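Local coordinates for uncharacterized protein (PDB 4O8B), which regulates transcription, controlling bacterial motility and biofilm formation by modulating the small RNA rsmZ, and probably binds promoter DNA through a helix-turn-helix domain, at residues L57-P60 / M61-Y65; L64-E68 / D69-E73; R91-E94 / Q95-A99. One frame throughout, in Å; residues are numbered along the deposited sequence.

How the contacts relate
The chain reaches contact 1 as it leaves helix 47-57: residues 57-60 and 61-65 form the linker that carries it toward helix 69-79. Contact 2 begins before contact 1 has ended, sharing Leu-64 and Tyr-65, and takes the linker into the first turn of helix 69-79. The two also touch in space, with Tyr-63 CE1 3.6 Å from Ala-72 CB. Contact 3 follows in series on helix 83-99, its nearest atoms about 10 Å from contact 2 and about 14 Å from contact 1. None closes a long loop, since in each the two segments are continuous. All three touch the second subunit.

Contact 1. Residues L57-P60 / M61-Y65; sequences LQVP and MAYLY
Val-59 and Tyr-63 meet in the linker that follows helix 47-57 of the Cro/C1-type helix-turn-helix domain, where that helix ends in a Schellman motif. Gln-58 is its C-prime residue, with a phi of 67° that swings the chain round; being polar, it suits a place exposed to solvent. The turn then directs Val-59 back toward residues 61-65. The beta-branched carbon of Val-59, CB, comes 4.3 Å from CD2 of Tyr-63, an oblique approach to the ring. In Tyr-63, CG lies beside the carbonyl carbon (chi1 174°), which sets the ring next to Val-59, where it also packs on Ala-8 of helix 3-13 and on Leu-76 of helix 69-79. A broad aromatic is apt here, since it touches several elements at once.

Leu-64 supplies the other apolar surface. Its CB does not aim at residues 57-60, yet its branched end reaches them: CG lies 4.5 Å from Val-59 CG2, and CD2 meets CD1 of Leu-57 at 4.3 Å, methyl to methyl. The CB of Met-61 points away from residues 57-60, and its chain, bent at chi3, packs on Met-47 and Ser-50 of helix 47-57. The apolar ring of Pro-60 packs on Leu-71 of the second subunit.

Two overlapping backbone turns shape residues 60-65. In the second, Tyr-65 N bonds to Ala-62 O at 2.8 Å. In the first, Tyr-63 N donates to Pro-60 O at 2.8 Å, bent to 131° at the hydrogen, with the nitrogen standing above the carbonyl plane.

Contact 2. Residues L64-E68 / D69-E73; sequences LYCPE and DELAE
Cys-66 packs its side chain against Leu-71 and Ala-72, and these apolar touches join the linker to the first turn of helix 69-79. The thiol has SG anti to the backbone N (chi1 170°), which sends the sulfur toward the helix. There SG lies 3.8 Å from Leu-71 CB and 4.2 Å from Leu-71 CG. Cys-66 CB approaches Ala-72 CB at 3.8 Å, a closeness that the small side chain of Ala-72 suits, whereas the spacing of the sulfur from Ala-72 is doubtful. CB of Glu-68 lies 4.0 Å from CB of Leu-71.

Among the backbone bonds, Glu-68 is the N-cap residue, and its carbonyl starts the helical ladder. Ala-72 N donates to Glu-68 O at 3.0 Å in a nearly straight bond (176°), although the position of that nitrogen is less sure. One residue on, Glu-73 N bonds to Asp-69 O at 3.2 Å. Pro-67, with its phi held near -66° by the ring, comes just before the N-cap residue.

Charge makes a third kind of link. OD1 of Asp-69 forms a salt bridge with NH2 of Arg-5, whose NE also bonds to the carbonyl oxygen of Cys-66, so one guanidinium ties helix 3-13 to both the linker and the new helix. The helix start probably also stabilises the negative charge of Asp-69. Across the dimer interface, three residues of the second subunit are packed against: its Ala-62 by Cys-66, its Met-61 by Pro-67 and its Val-78 by Leu-71.

Contact 3. Residues R91-E94 / Q95-A99; sequences RFIE and QLLAA
One face of the Phe-92 ring is covered by Leu-96, one helical turn further on. CG of Leu-96 stands 4.3 Å from the centroid of the Phe-92 ring, only 14° off the normal, a CH-pi contact over the face but offset toward the rim. Its two methyls spread across the same side: Leu-96 CD1 comes 3.6 Å from Phe-92 CE2, and Leu-96 CD2 lies 4.1 Å from Phe-92 CZ. Phe-92 keeps CG anti to the backbone N (chi1 -174°), and this swings a ring whose CB points away from residues 95-99 over toward Leu-96. The ring also meets Phe-92 of the second subunit, the two planes being inclined to each other; a large flat residue can thus serve both its own helix and the dimer interface.

Two charged groups lie nearby. The Glu-94 side chain crosses that of Leu-97 at a slant, with Glu-94 OE2 3.8 Å from Leu-97 CD1, and that oxygen forms a salt bridge with Lys-77 of the second subunit. The guanidinium of Arg-91 pairs with Glu-88 one turn back.

All this rides on the last part of helix 83-99, where alpha-helical backbone bonds link Gln-95, Leu-96 and Leu-97 each to the fourth residue before it. Gln-95 N donates to Arg-91 O at 3.2 Å, Leu-96 N to Phe-92 O at 3.1 Å, and Leu-97 N to Ile-93 O at 2.8 Å, the last almost straight at 174°. Beyond them the bonds weaken toward the end of the helix.

Ile-93 and Leu-97 lie side by side and point the same way, CG2 of the first 4.2 Å from CG of the second. Branched apolar residues suit this stripe, because in the second subunit Leu-89 lies against Ile-93 and Leu-81 against Leu-97.

Contact 1. Residues L57-P60 / M61-Y65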
ATOM      1  N   LEU A  57      11.329  -8.872  -3.334  1.00 23.31           N
ATOM      2  CA  LEU A  57      10.839  -9.352  -2.042  1.00 22.96           C
ATOM      3  C   LEU A  57       9.606 -10.237  -2.181  1.00 21.63           C
ATOM      4  O   LEU A  57       9.239 -10.944  -1.242  1.00 20.46           O
ATOM      5  CB  LEU A  57      10.532  -8.172  -1.117  1.00 23.36           C
ATOM      6  CG  LEU A  57      11.697  -7.622  -0.291  1.00 24.58           C
ATOM      7  CD1 LEU A  57      11.260  -6.345   0.411  1.00 26.11           C
ATOM      8  CD2 LEU A  57      12.141  -8.666   0.716  1.00 27.35           C
ATOM      9  N   GLN A  58       8.969 -10.185  -3.347  1.00 21.20           N
ATOM     10  CA  GLN A  58       7.776 -10.990  -3.597  1.00 22.73           C
ATOM     11  C   GLN A  58       6.587 -10.566  -2.745  1.00 22.95           C
ATOM     12  O   GLN A  58       5.772 -11.402  -2.339  1.00 22.88           O
ATOM     13  CB  GLN A  58       8.072 -12.469  -3.352  1.00 24.26           C
ATOM     14  CG  GLN A  58       8.808 -13.171  -4.484  1.00 29.27           C
ATOM     15  CD  GLN A  58       7.915 -13.439  -5.676  1.00 32.08           C
ATOM     16  OE1 GLN A  58       7.523 -12.526  -6.407  1.00 32.84           O
ATOM     17  NE2 GLN A  58       7.571 -14.713  -5.872  1.00 33.94           N
ATOM     18  N   VAL A  59       6.482  -9.267  -2.471  1.00 22.76           N
ATOM     19  CA  VAL A  59       5.373  -8.742  -1.682  1.00 20.69           C
ATOM     20  C   VAL A  59       4.741  -7.562  -2.397  1.00 20.97           C
ATOM     21  O   VAL A  59       5.419  -6.824  -3.122  1.00 22.63           O
ATOM     22  CB  VAL A  59       5.831  -8.282  -0.277  1.00 20.06           C
ATOM     23  CG1 VAL A  59       6.130  -9.488   0.591  1.00 19.04           C
ATOM     24  CG2 VAL A  59       7.067  -7.396  -0.403  1.00 19.99           C
ATOM     25  N   PRO A  60       3.424  -7.363  -2.218  1.00 19.34           N
ATOM     26  CA  PRO A  60       2.725  -6.245  -2.860  1.00 17.68           C
ATOM     27  C   PRO A  60       3.338  -4.913  -2.446  1.00 16.22           C
ATOM     28  O   PRO A  60       3.631  -4.699  -1.273  1.00 15.36           O
ATOM     29  CB  PRO A  60       1.294  -6.402  -2.353  1.00 17.33           C
ATOM     30  CG  PRO A  60       1.169  -7.874  -2.163  1.00 17.95           C
ATOM     31  CD  PRO A  60       2.475  -8.223  -1.496  1.00 18.39           C
ATOM     32  N   MET A  61       3.531  -4.029  -3.415  1.00 15.93           N
ATOM     33  CA  MET A  61       4.100  -2.717  -3.132  1.00 18.27           C
ATOM     34  C   MET A  61       3.331  -2.050  -2.001  1.00 18.40           C
ATOM     35  O   MET A  61       3.915  -1.360  -1.160  1.00 17.46           O
ATOM     36  CB  MET A  61       4.042  -1.835  -4.384  1.00 20.65           C
ATOM     37  CG  MET A  61       4.206  -0.352  -4.094  1.00 23.63           C
ATOM     38  SD  MET A  61       4.047   0.665  -5.567  1.00 28.43           S
ATOM     39  CE  MET A  61       5.714   0.632  -6.183  1.00 27.68           C
ATOM     40  N   ALA A  62       2.015  -2.266  -1.987  1.00 18.23           N
ATOM     41  CA  ALA A  62       1.155  -1.685  -0.966  1.00 20.36           C
ATOM     42  C   ALA A  62       1.614  -2.050   0.445  1.00 20.35           C
ATOM     43  O   ALA A  62       1.572  -1.219   1.349  1.00 20.84           O
ATOM     44  CB  ALA A  62      -0.283  -2.150  -1.179  1.00 21.22           C
ATOM     45  N   TYR A  63       2.048  -3.294   0.622  1.00 19.72           N
ATOM     46  CA  TYR A  63       2.512  -3.762   1.919  1.00 20.16           C
ATOM     47  C   TYR A  63       3.604  -2.852   2.478  1.00 19.84           C
ATOM     48  O   TYR A  63       3.567  -2.464   3.650  1.00 17.32           O
ATOM     49  CB  TYR A  63       3.055  -5.187   1.808  1.00 21.57           C
ATOM     50  CG  TYR A  63       3.686  -5.701   3.080  1.00 23.04           C
ATOM     51  CD1 TYR A  63       2.914  -5.940   4.215  1.00 23.83           C
ATOM     52  CD2 TYR A  63       5.069  -5.888   3.171  1.00 23.89           C
ATOM     53  CE1 TYR A  63       3.497  -6.395   5.404  1.00 23.91           C
ATOM     54  CE2 TYR A  63       5.661  -6.341   4.349  1.00 22.71           C
ATOM     55  CZ  TYR A  63       4.870  -6.571   5.465  1.00 22.95           C
ATOM     56  OH  TYR A  63       5.446  -7.007   6.633  1.00 25.32           O
ATOM     57  N   LEU A  64       4.574  -2.526   1.631  1.00 19.19           N
ATOM     58  CA  LEU A  64       5.692  -1.669   2.030  1.00 19.20           C
ATOM     59  C   LEU A  64       5.239  -0.253   2.370  1.00 18.60           C
ATOM     60  O   LEU A  64       6.013   0.546   2.897  1.00 18.00           O
ATOM     61  CB  LEU A  64       6.728  -1.633   0.909  1.00 19.38           C
ATOM     62  CG  LEU A  64       7.282  -3.008   0.508  1.00 18.15           C
ATOM     63  CD1 LEU A  64       8.036  -2.906  -0.807  1.00 19.34           C
ATOM     64  CD2 LEU A  64       8.182  -3.536   1.610  1.00 19.14           C
ATOM     65  N   TYR A  65       3.976   0.045   2.080  1.00 19.00           N
ATOM     66  CA  TYR A  65       3.401   1.362   2.358  1.00 19.91           C
ATOM     67  C   TYR A  65       2.150   1.231   3.220  1.00 21.15           C
ATOM     68  O   TYR A  65       1.269   2.091   3.182  1.00 20.89           O
ATOM     69  CB  TYR A  65       3.046   2.072   1.048  1.00 20.85           C
ATOM     70  CG  TYR A  65       4.229   2.650   0.308  1.00 21.49           C
ATOM     71  CD1 TYR A  65       4.801   3.864   0.702  1.00 21.17           C
ATOM     72  CD2 TYR A  65       4.791   1.979  -0.781  1.00 21.63           C
ATOM     73  CE1 TYR A  65       5.887   4.403   0.020  1.00 21.77           C
ATOM     74  CE2 TYR A  65       5.886   2.511  -1.468  1.00 21.83           C
ATOM     75  CZ  TYR A  65       6.429   3.716  -1.058  1.00 21.04           C
ATOM     76  OH  TYR A  65       7.509   4.237  -1.736  1.00 22.03           O
TER

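Contact 2. Residues L64-E68 / D69-E73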
ATOM      1  N   LEU A  64       4.574  -2.526   1.631  1.00 19.19           N
ATOM      2  CA  LEU A  64       5.692  -1.669   2.030  1.00 19.20           C
ATOM      3  C   LEU A  64       5.239  -0.253   2.370  1.00 18.60           C
ATOM      4  O   LEU A  64       6.013   0.546   2.897  1.00 18.00           O
ATOM      5  CB  LEU A  64       6.728  -1.633   0.909  1.00 19.38           C
ATOM      6  CG  LEU A  64       7.282  -3.008   0.508  1.00 18.15           C
ATOM      7  CD1 LEU A  64       8.036  -2.906  -0.807  1.00 19.34           C
ATOM      8  CD2 LEU A  64       8.182  -3.536   1.610  1.00 19.14           C
ATOM      9  N   TYR A  65       3.976   0.045   2.080  1.00 19.00           N
ATOM     10  CA  TYR A  65       3.401   1.362   2.358  1.00 19.91           C
ATOM     11  C   TYR A  65       2.150   1.231   3.220  1.00 21.15           C
ATOM     12  O   TYR A  65       1.269   2.091   3.182  1.00 20.89           O
ATOM     13  CB  TYR A  65       3.046   2.072   1.048  1.00 20.85           C
ATOM     14  CG  TYR A  65       4.229   2.650   0.308  1.00 21.49           C
ATOM     15  CD1 TYR A  65       4.801   3.864   0.702  1.00 21.17           C
ATOM     16  CD2 TYR A  65       4.791   1.979  -0.781  1.00 21.63           C
ATOM     17  CE1 TYR A  65       5.887   4.403   0.020  1.00 21.77           C
ATOM     18  CE2 TYR A  65       5.886   2.511  -1.468  1.00 21.83           C
ATOM     19  CZ  TYR A  65       6.429   3.716  -1.058  1.00 21.04           C
ATOM     20  OH  TYR A  65       7.509   4.237  -1.736  1.00 22.03           O
ATOM     21  N   CYS A  66       2.076   0.155   3.996  1.00 22.67           N
ATOM     22  CA  CYS A  66       0.932  -0.094   4.871  1.00 23.59           C
ATOM     23  C   CYS A  66       1.292   0.104   6.339  1.00 23.45           C
ATOM     24  O   CYS A  66       1.737  -0.825   7.006  1.00 24.33           O
ATOM     25  CB  CYS A  66       0.410  -1.514   4.651  1.00 23.80           C
ATOM     26  SG  CYS A  66      -0.818  -2.034   5.864  1.00 23.94           S
ATOM     27  N   PRO A  67       1.101   1.319   6.863  1.00 24.19           N
ATOM     28  CA  PRO A  67       1.419   1.612   8.267  1.00 24.79           C
ATOM     29  C   PRO A  67       0.544   0.858   9.273  1.00 24.80           C
ATOM     30  O   PRO A  67       0.980   0.578  10.388  1.00 22.93           O
ATOM     31  CB  PRO A  67       1.248   3.128   8.357  1.00 23.77           C
ATOM     32  CG  PRO A  67       0.176   3.397   7.352  1.00 25.22           C
ATOM     33  CD  PRO A  67       0.599   2.531   6.186  1.00 24.37           C
ATOM     34  N   GLU A  68      -0.689   0.539   8.882  1.00 25.47           N
ATOM     35  CA  GLU A  68      -1.591  -0.188   9.763  1.00 26.72           C
ATOM     36  C   GLU A  68      -1.154  -1.640   9.863  1.00 27.80           C
ATOM     37  O   GLU A  68      -1.290  -2.403   8.911  1.00 27.83           O
ATOM     38  CB  GLU A  68      -3.030  -0.120   9.249  1.00 28.31           C
ATOM     39  CG  GLU A  68      -3.721   1.232   9.409  1.00 30.85           C
ATOM     40  CD  GLU A  68      -3.373   2.202   8.299  1.00 32.87           C
ATOM     41  OE1 GLU A  68      -3.249   1.753   7.137  1.00 32.20           O
ATOM     42  OE2 GLU A  68      -3.261   3.418   8.573  1.00 34.74           O
ATOM     43  N   ASP A  69      -0.629  -2.025  11.024  1.00 29.44           N
ATOM     44  CA  ASP A  69      -0.152  -3.397  11.233  1.00 30.83           C
ATOM     45  C   ASP A  69      -1.168  -4.475  10.869  1.00 30.35           C
ATOM     46  O   ASP A  69      -0.816  -5.459  10.220  1.00 29.43           O
ATOM     47  CB  ASP A  69       0.299  -3.580  12.681  1.00 32.58           C
ATOM     48  CG  ASP A  69       1.487  -2.704  13.047  1.00 35.92           C
ATOM     49  OD1 ASP A  69       2.582  -2.910  12.479  1.00 36.96           O
ATOM     50  OD2 ASP A  69       1.320  -1.794  13.890  1.00 37.29           O
ATOM     51  N   GLU A  70      -2.421  -4.306  11.280  1.00 30.65           N
ATOM     52  CA  GLU A  70      -3.444  -5.304  10.971  1.00 30.06           C
ATOM     53  C   GLU A  70      -3.671  -5.475   9.473  1.00 27.68           C
ATOM     54  O   GLU A  70      -3.695  -6.596   8.969  1.00 26.65           O
ATOM     55  CB  GLU A  70      -4.783  -4.948  11.635  1.00 33.09           C
ATOM     56  CG  GLU A  70      -4.972  -5.532  13.028  1.00 37.34           C
ATOM     57  CD  GLU A  70      -6.442  -5.694  13.380  1.00 39.82           C
ATOM     58  OE1 GLU A  70      -7.164  -6.385  12.616  1.00 41.33           O
ATOM     59  OE2 GLU A  70      -6.877  -5.144  14.414  1.00 39.37           O
ATOM     60  N   LEU A  71      -3.839  -4.361   8.771  1.00 25.74           N
ATOM     61  CA  LEU A  71      -4.075  -4.405   7.331  1.00 24.89           C
ATOM     62  C   LEU A  71      -2.910  -5.042   6.581  1.00 23.58           C
ATOM     63  O   LEU A  71      -3.108  -5.924   5.742  1.00 22.64           O
ATOM     64  CB  LEU A  71      -4.327  -2.992   6.789  1.00 24.00           C
ATOM     65  CG  LEU A  71      -4.870  -2.936   5.361  1.00 25.38           C
ATOM     66  CD1 LEU A  71      -6.103  -3.821   5.254  1.00 25.40           C
ATOM     67  CD2 LEU A  71      -5.214  -1.503   4.994  1.00 23.43           C
ATOM     68  N   ALA A  72      -1.701  -4.590   6.883  1.00 22.29           N
ATOM     69  CA  ALA A  72      -0.504  -5.124   6.236  1.00 22.83           C
ATOM     70  C   ALA A  72      -0.500  -6.642   6.312  1.00 22.66           C
ATOM     71  O   ALA A  72      -0.336  -7.324   5.294  1.00 21.66           O
ATOM     72  CB  ALA A  72       0.747  -4.568   6.916  1.00 23.51           C
ATOM     73  N   GLU A  73      -0.690  -7.163   7.519  1.00 22.06           N
ATOM     74  CA  GLU A  73      -0.710  -8.604   7.726  1.00 24.50           C
ATOM     75  C   GLU A  73      -1.739  -9.252   6.807  1.00 24.76           C
ATOM     76  O   GLU A  73      -1.515 -10.337   6.279  1.00 24.06           O
ATOM     77  CB  GLU A  73      -1.048  -8.903   9.194  1.00 26.47           C
ATOM     78  CG  GLU A  73      -0.578 -10.267   9.671  1.00 30.68           C
ATOM     79  CD  GLU A  73       0.871 -10.535   9.297  1.00 32.30           C
ATOM     80  OE1 GLU A  73       1.730  -9.667   9.558  1.00 32.16           O
ATOM     81  OE2 GLU A  73       1.148 -11.623   8.738  1.00 32.83           O
TER

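Contact 3. Residues R91-E94 / Q95-A99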
ATOM      1  N   ARG A  91     -15.978 -13.241  -2.406  1.00 33.59           N
ATOM      2  CA  ARG A  91     -17.370 -13.650  -2.236  1.00 33.85           C
ATOM      3  C   ARG A  91     -17.814 -13.460  -0.786  1.00 31.22           C
ATOM      4  O   ARG A  91     -18.919 -12.990  -0.525  1.00 31.12           O
ATOM      5  CB  ARG A  91     -17.547 -15.123  -2.625  1.00 37.39           C
ATOM      6  CG  ARG A  91     -18.988 -15.601  -2.526  1.00 41.55           C
ATOM      7  CD  ARG A  91     -19.073 -16.983  -1.903  1.00 46.09           C
ATOM      8  NE  ARG A  91     -19.043 -18.046  -2.893  1.00 50.07           N
ATOM      9  CZ  ARG A  91     -18.874 -19.337  -2.600  1.00 52.70           C
ATOM     10  NH1 ARG A  91     -18.706 -19.718  -1.343  1.00 54.14           N
ATOM     11  NH2 ARG A  91     -18.893 -20.248  -3.569  1.00 52.95           N
ATOM     12  N   PHE A  92     -16.942 -13.828   0.147  1.00 28.96           N
ATOM     13  CA  PHE A  92     -17.247 -13.701   1.565  1.00 27.97           C
ATOM     14  C   PHE A  92     -17.276 -12.239   1.990  1.00 27.21           C
ATOM     15  O   PHE A  92     -18.184 -11.811   2.706  1.00 27.80           O
ATOM     16  CB  PHE A  92     -16.205 -14.457   2.394  1.00 28.26           C
ATOM     17  CG  PHE A  92     -16.510 -14.493   3.863  1.00 28.68           C
ATOM     18  CD1 PHE A  92     -17.662 -15.118   4.333  1.00 29.31           C
ATOM     19  CD2 PHE A  92     -15.646 -13.899   4.776  1.00 28.61           C
ATOM     20  CE1 PHE A  92     -17.945 -15.157   5.702  1.00 30.18           C
ATOM     21  CE2 PHE A  92     -15.921 -13.931   6.144  1.00 29.62           C
ATOM     22  CZ  PHE A  92     -17.074 -14.561   6.607  1.00 29.17           C
ATOM     23  N   ILE A  93     -16.279 -11.475   1.549  1.00 25.09           N
ATOM     24  CA  ILE A  93     -16.197 -10.058   1.896  1.00 23.97           C
ATOM     25  C   ILE A  93     -17.427  -9.304   1.391  1.00 24.20           C
ATOM     26  O   ILE A  93     -18.028  -8.519   2.127  1.00 20.88           O
ATOM     27  CB  ILE A  93     -14.934  -9.411   1.299  1.00 22.98           C
ATOM     28  CG1 ILE A  93     -13.691 -10.157   1.791  1.00 23.20           C
ATOM     29  CG2 ILE A  93     -14.854  -7.944   1.713  1.00 23.47           C
ATOM     30  CD1 ILE A  93     -12.398  -9.706   1.143  1.00 22.97           C
ATOM     31  N   GLU A  94     -17.801  -9.548   0.133  1.00 25.86           N
ATOM     32  CA  GLU A  94     -18.967  -8.903  -0.445  1.00 27.66           C
ATOM     33  C   GLU A  94     -20.206  -9.179   0.389  1.00 27.96           C
ATOM     34  O   GLU A  94     -21.015  -8.283   0.640  1.00 29.10           O
ATOM     35  CB  GLU A  94     -19.206  -9.385  -1.880  1.00 30.25           C
ATOM     36  CG  GLU A  94     -18.436  -8.617  -2.943  1.00 33.77           C
ATOM     37  CD  GLU A  94     -18.555  -7.114  -2.780  1.00 36.16           C
ATOM     38  OE1 GLU A  94     -19.692  -6.607  -2.690  1.00 38.52           O
ATOM     39  OE2 GLU A  94     -17.503  -6.435  -2.732  1.00 37.38           O
ATOM     40  N   GLN A  95     -20.351 -10.425   0.827  1.00 27.78           N
ATOM     41  CA  GLN A  95     -21.498 -10.822   1.639  1.00 28.44           C
ATOM     42  C   GLN A  95     -21.541 -10.009   2.924  1.00 28.59           C
ATOM     43  O   GLN A  95     -22.610  -9.585   3.366  1.00 28.92           O
ATOM     44  CB  GLN A  95     -21.416 -12.312   1.974  1.00 27.45           C
ATOM     45  CG  GLN A  95     -22.723 -12.897   2.482  1.00 30.04           C
ATOM     46  CD  GLN A  95     -22.615 -14.383   2.799  1.00 29.42           C
ATOM     47  OE1 GLN A  95     -22.279 -15.189   1.934  1.00 31.31           O
ATOM     48  NE2 GLN A  95     -22.896 -14.742   4.043  1.00 27.81           N
ATOM     49  N   LEU A  96     -20.372  -9.798   3.526  1.00 29.44           N
ATOM     50  CA  LEU A  96     -20.284  -9.032   4.770  1.00 30.58           C
ATOM     51  C   LEU A  96     -20.592  -7.562   4.523  1.00 30.75           C
ATOM     52  O   LEU A  96     -21.390  -6.964   5.238  1.00 30.64           O
ATOM     53  CB  LEU A  96     -18.892  -9.184   5.381  1.00 32.54           C
ATOM     54  CG  LEU A  96     -18.468 -10.614   5.751  1.00 34.45           C
ATOM     55  CD1 LEU A  96     -17.078 -10.577   6.367  1.00 34.13           C
ATOM     56  CD2 LEU A  96     -19.466 -11.225   6.728  1.00 34.03           C
ATOM     57  N   LEU A  97     -19.950  -6.977   3.504  1.00 31.79           N
ATOM     58  CA  LEU A  97     -20.189  -5.576   3.178  1.00 33.73           C
ATOM     59  C   LEU A  97     -21.672  -5.369   2.903  1.00 35.56           C
ATOM     60  O   LEU A  97     -22.189  -4.263   3.030  1.00 36.16           O
ATOM     61  CB  LEU A  97     -19.402  -5.169   1.924  1.00 32.46           C
ATOM     62  CG  LEU A  97     -17.876  -5.054   1.997  1.00 32.75           C
ATOM     63  CD1 LEU A  97     -17.348  -4.722   0.618  1.00 30.58           C
ATOM     64  CD2 LEU A  97     -17.466  -3.980   3.000  1.00 31.85           C
ATOM     65  N   ALA A  98     -22.351  -6.456   2.520  1.00 37.02           N
ATOM     66  CA  ALA A  98     -23.779  -6.409   2.221  1.00 38.19           C
ATOM     67  C   ALA A  98     -24.631  -6.484   3.491  1.00 38.93           C
ATOM     68  O   ALA A  98     -25.747  -5.966   3.510  1.00 38.87           O
ATOM     69  CB  ALA A  98     -24.148  -7.522   1.262  1.00 38.37           C
ATOM     70  N   ALA A  99     -24.123  -7.154   4.525  1.00 39.81           N
ATOM     71  CA  ALA A  99     -24.841  -7.221   5.800  1.00 42.96           C
ATOM     72  C   ALA A  99     -24.667  -5.766   6.163  1.00 44.88           C
ATOM     73  O   ALA A  99     -25.540  -5.099   6.747  1.00 45.64           O
ATOM     74  CB  ALA A  99     -24.069  -8.087   6.792  1.00 41.90           C
TER